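Short-chain type dehydrogenase/reductase (PDB 3SVT) probably catalyses NAD-dependent oxidation or reduction of a still unidentified substrate. Local coordinates at residues B[122-127]-B[165-170]. Residues are numbered along the deposited sequence; the frame is centred on the assembly and turned at random.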
ATOM      1  N   LEU B 122      -4.608 -11.325  22.692  1.00 27.57           N
ATOM      2  CA  LEU B 122      -4.164 -12.536  22.015  1.00 28.57           C
ATOM      3  C   LEU B 122      -3.292 -12.266  20.796  1.00 28.20           C
ATOM      4  O   LEU B 122      -2.175 -12.820  20.667  1.00 28.54           O
ATOM      5  CB  LEU B 122      -5.373 -13.359  21.600  1.00 29.11           C
ATOM      6  CG  LEU B 122      -5.081 -14.708  20.963  1.00 31.88           C
ATOM      7  CD1 LEU B 122      -4.024 -15.527  21.791  1.00 33.53           C
ATOM      8  CD2 LEU B 122      -6.409 -15.459  20.822  1.00 34.22           C
ATOM      9  N   ASN B 123      -3.785 -11.399  19.914  1.00 27.51           N
ATOM     10  CA  ASN B 123      -3.131 -11.145  18.646  1.00 27.77           C
ATOM     11  C   ASN B 123      -1.949 -10.195  18.773  1.00 27.79           C
ATOM     12  O   ASN B 123      -0.859 -10.500  18.287  1.00 28.86           O
ATOM     13  CB  ASN B 123      -4.141 -10.606  17.628  1.00 27.71           C
ATOM     14  CG  ASN B 123      -5.163 -11.651  17.178  1.00 27.49           C
ATOM     15  OD1 ASN B 123      -5.130 -12.820  17.577  1.00 30.99           O
ATOM     16  ND2 ASN B 123      -6.092 -11.221  16.346  1.00 32.38           N
ATOM     17  N   VAL B 124      -2.155  -9.056  19.430  1.00 27.49           N
ATOM     18  CA  VAL B 124      -1.125  -8.026  19.513  1.00 26.79           C
ATOM     19  C   VAL B 124      -0.059  -8.364  20.568  1.00 26.14           C
ATOM     20  O   VAL B 124       1.124  -8.426  20.272  1.00 25.92           O
ATOM     21  CB  VAL B 124      -1.739  -6.626  19.785  1.00 26.92           C
ATOM     22  CG1 VAL B 124      -0.661  -5.550  19.695  1.00 26.24           C
ATOM     23  CG2 VAL B 124      -2.868  -6.330  18.783  1.00 27.48           C
ATOM     24  N   ASN B 125      -0.487  -8.603  21.797  1.00 25.24           N
ATOM     25  CA  ASN B 125       0.477  -8.846  22.865  1.00 24.83           C
ATOM     26  C   ASN B 125       1.080 -10.241  22.705  1.00 24.48           C
ATOM     27  O   ASN B 125       2.288 -10.394  22.764  1.00 24.40           O
ATOM     28  CB  ASN B 125      -0.155  -8.635  24.242  1.00 24.88           C
ATOM     29  CG  ASN B 125      -0.745  -7.249  24.395  1.00 24.13           C
ATOM     30  OD1 ASN B 125      -0.294  -6.299  23.760  1.00 25.06           O
ATOM     31  ND2 ASN B 125      -1.798  -7.132  25.199  1.00 24.38           N
ATOM     32  N   GLY B 126       0.223 -11.236  22.464  1.00 24.24           N
ATOM     33  CA  GLY B 126       0.650 -12.619  22.218  1.00 24.31           C
ATOM     34  C   GLY B 126       1.744 -12.740  21.177  1.00 24.14           C
ATOM     35  O   GLY B 126       2.770 -13.353  21.431  1.00 23.45           O
ATOM     36  N   THR B 127       1.533 -12.127  20.017  1.00 24.32           N
ATOM     37  CA  THR B 127       2.544 -12.074  18.966  1.00 23.98           C
ATOM     38  C   THR B 127       3.836 -11.419  19.419  1.00 24.17           C
ATOM     39  O   THR B 127       4.932 -11.926  19.150  1.00 23.39           O
ATOM     40  CB  THR B 127       2.040 -11.341  17.728  1.00 24.57           C
ATOM     41  OG1 THR B 127       0.818 -11.931  17.260  1.00 23.25           O
ATOM     42  CG2 THR B 127       3.080 -11.398  16.637  1.00 24.88           C
ATOM     43  N   GLY B 165      -9.326  -7.721  11.879  1.00 25.87           N
ATOM     44  CA  GLY B 165      -8.468  -7.077  10.880  1.00 25.42           C
ATOM     45  C   GLY B 165      -7.609  -5.971  11.481  1.00 24.80           C
ATOM     46  O   GLY B 165      -6.458  -5.741  11.049  1.00 24.36           O
ATOM     47  N   VAL B 166      -8.174  -5.288  12.479  1.00 24.20           N
ATOM     48  CA  VAL B 166      -7.480  -4.234  13.201  1.00 23.90           C
ATOM     49  C   VAL B 166      -6.209  -4.819  13.823  1.00 24.17           C
ATOM     50  O   VAL B 166      -5.102  -4.294  13.626  1.00 23.94           O
ATOM     51  CB  VAL B 166      -8.388  -3.667  14.307  1.00 24.19           C
ATOM     52  CG1 VAL B 166      -7.620  -2.764  15.244  1.00 22.65           C
ATOM     53  CG2 VAL B 166      -9.635  -2.959  13.701  1.00 24.18           C
ATOM     54  N   THR B 167      -6.347  -5.916  14.560  1.00 24.29           N
ATOM     55  CA  THR B 167      -5.184  -6.490  15.256  1.00 24.73           C
ATOM     56  C   THR B 167      -4.248  -7.163  14.293  1.00 25.00           C
ATOM     57  O   THR B 167      -3.041  -7.098  14.476  1.00 25.60           O
ATOM     58  CB  THR B 167      -5.564  -7.508  16.363  1.00 25.40           C
ATOM     59  OG1 THR B 167      -6.375  -8.544  15.802  1.00 24.81           O
ATOM     60  CG2 THR B 167      -6.311  -6.817  17.547  1.00 26.37           C
ATOM     61  N   LYS B 168      -4.777  -7.824  13.272  1.00 25.50           N
ATOM     62  CA  LYS B 168      -3.902  -8.474  12.294  0.50 25.83           C
ATOM     63  C   LYS B 168      -3.086  -7.415  11.520  1.00 25.64           C
ATOM     64  O   LYS B 168      -1.934  -7.656  11.193  1.00 25.61           O
ATOM     65  CB  LYS B 168      -4.689  -9.419  11.374  0.50 26.03           C
ATOM     66  CG  LYS B 168      -5.064 -10.763  12.048  0.50 26.96           C
ATOM     67  CD  LYS B 168      -3.828 -11.455  12.680  0.50 27.39           C
ATOM     68  CE  LYS B 168      -3.996 -12.998  12.803  0.50 28.15           C
ATOM     69  NZ  LYS B 168      -5.285 -13.415  13.429  0.50 28.26           N
ATOM     70  N   SER B 169      -3.661  -6.243  11.258  1.00 25.97           N
ATOM     71  CA  SER B 169      -2.875  -5.106  10.718  1.00 26.55           C
ATOM     72  C   SER B 169      -1.702  -4.716  11.631  1.00 25.51           C
ATOM     73  O   SER B 169      -0.600  -4.434  11.139  1.00 23.79           O
ATOM     74  CB  SER B 169      -3.732  -3.869  10.492  1.00 26.83           C
ATOM     75  OG  SER B 169      -4.638  -4.082   9.429  1.00 32.88           O
ATOM     76  N   ALA B 170      -1.937  -4.718  12.945  1.00 25.32           N
ATOM     77  CA  ALA B 170      -0.866  -4.425  13.902  1.00 26.22           C
ATOM     78  C   ALA B 170       0.241  -5.430  13.794  1.00 26.39           C
ATOM     79  O   ALA B 170       1.431  -5.085  13.870  1.00 26.68           O
ATOM     80  CB  ALA B 170      -1.367  -4.393  15.375  1.00 25.97           C
TER
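Asn123 and Thr167 both have CB directed at the other helix, and their first torsions then bring ND2 and OG1 together: Asn123 CG lies anti to its carbonyl carbon, beside the backbone N (chi1 -70°), while Thr167 OG1 sits between its backbone N and carbonyl carbon (chi1 56°). Asn123 ND2 donates a nearly straight hydrogen bond of 2.7 Å to Thr167 OG1, which lies almost in the amide plane. The two side chains cross at about a right angle, and Asn123 CB rests 3.6 Å from Thr167 CB. The other branch of Thr167, the methyl CG2, lies 3.7 Å from Val124 CG2. That same valine methyl reaches Ala170 CB at 4.2 Å, nearly one helical turn beyond Thr167. Lys168 is bent at chi2 and chi4, and in one of its two conformers NZ comes within 3.7 Å of Asn123 ND2.

The axes of the two segments run nearly parallel, 22° apart and 8.7 Å at closest approach, as neighbouring helices 113-140 and 163-182 pack beside the parallel Rossmann-type sheet. Across the subunit interface, Val166 and Ala170 pack against Ala170 and Val166 of the second subunit. Tyr164 and Lys168 have the YxxxK spacing of the family, and Asn123 probably matches its conserved helix asparagine.

Both ends of the buried amide are engaged, since Asn123 OD1 accepts from Gly101 N, which fixes its flip. With Thr167 OG1 taking the amide N-H, its single proton is left for the carbonyl of Ala163 or Tyr164. The bond ties the asparagine to the turn carrying the YxxxK pair, consistent with a second-shell role for Thr167 in ordering the probable active site.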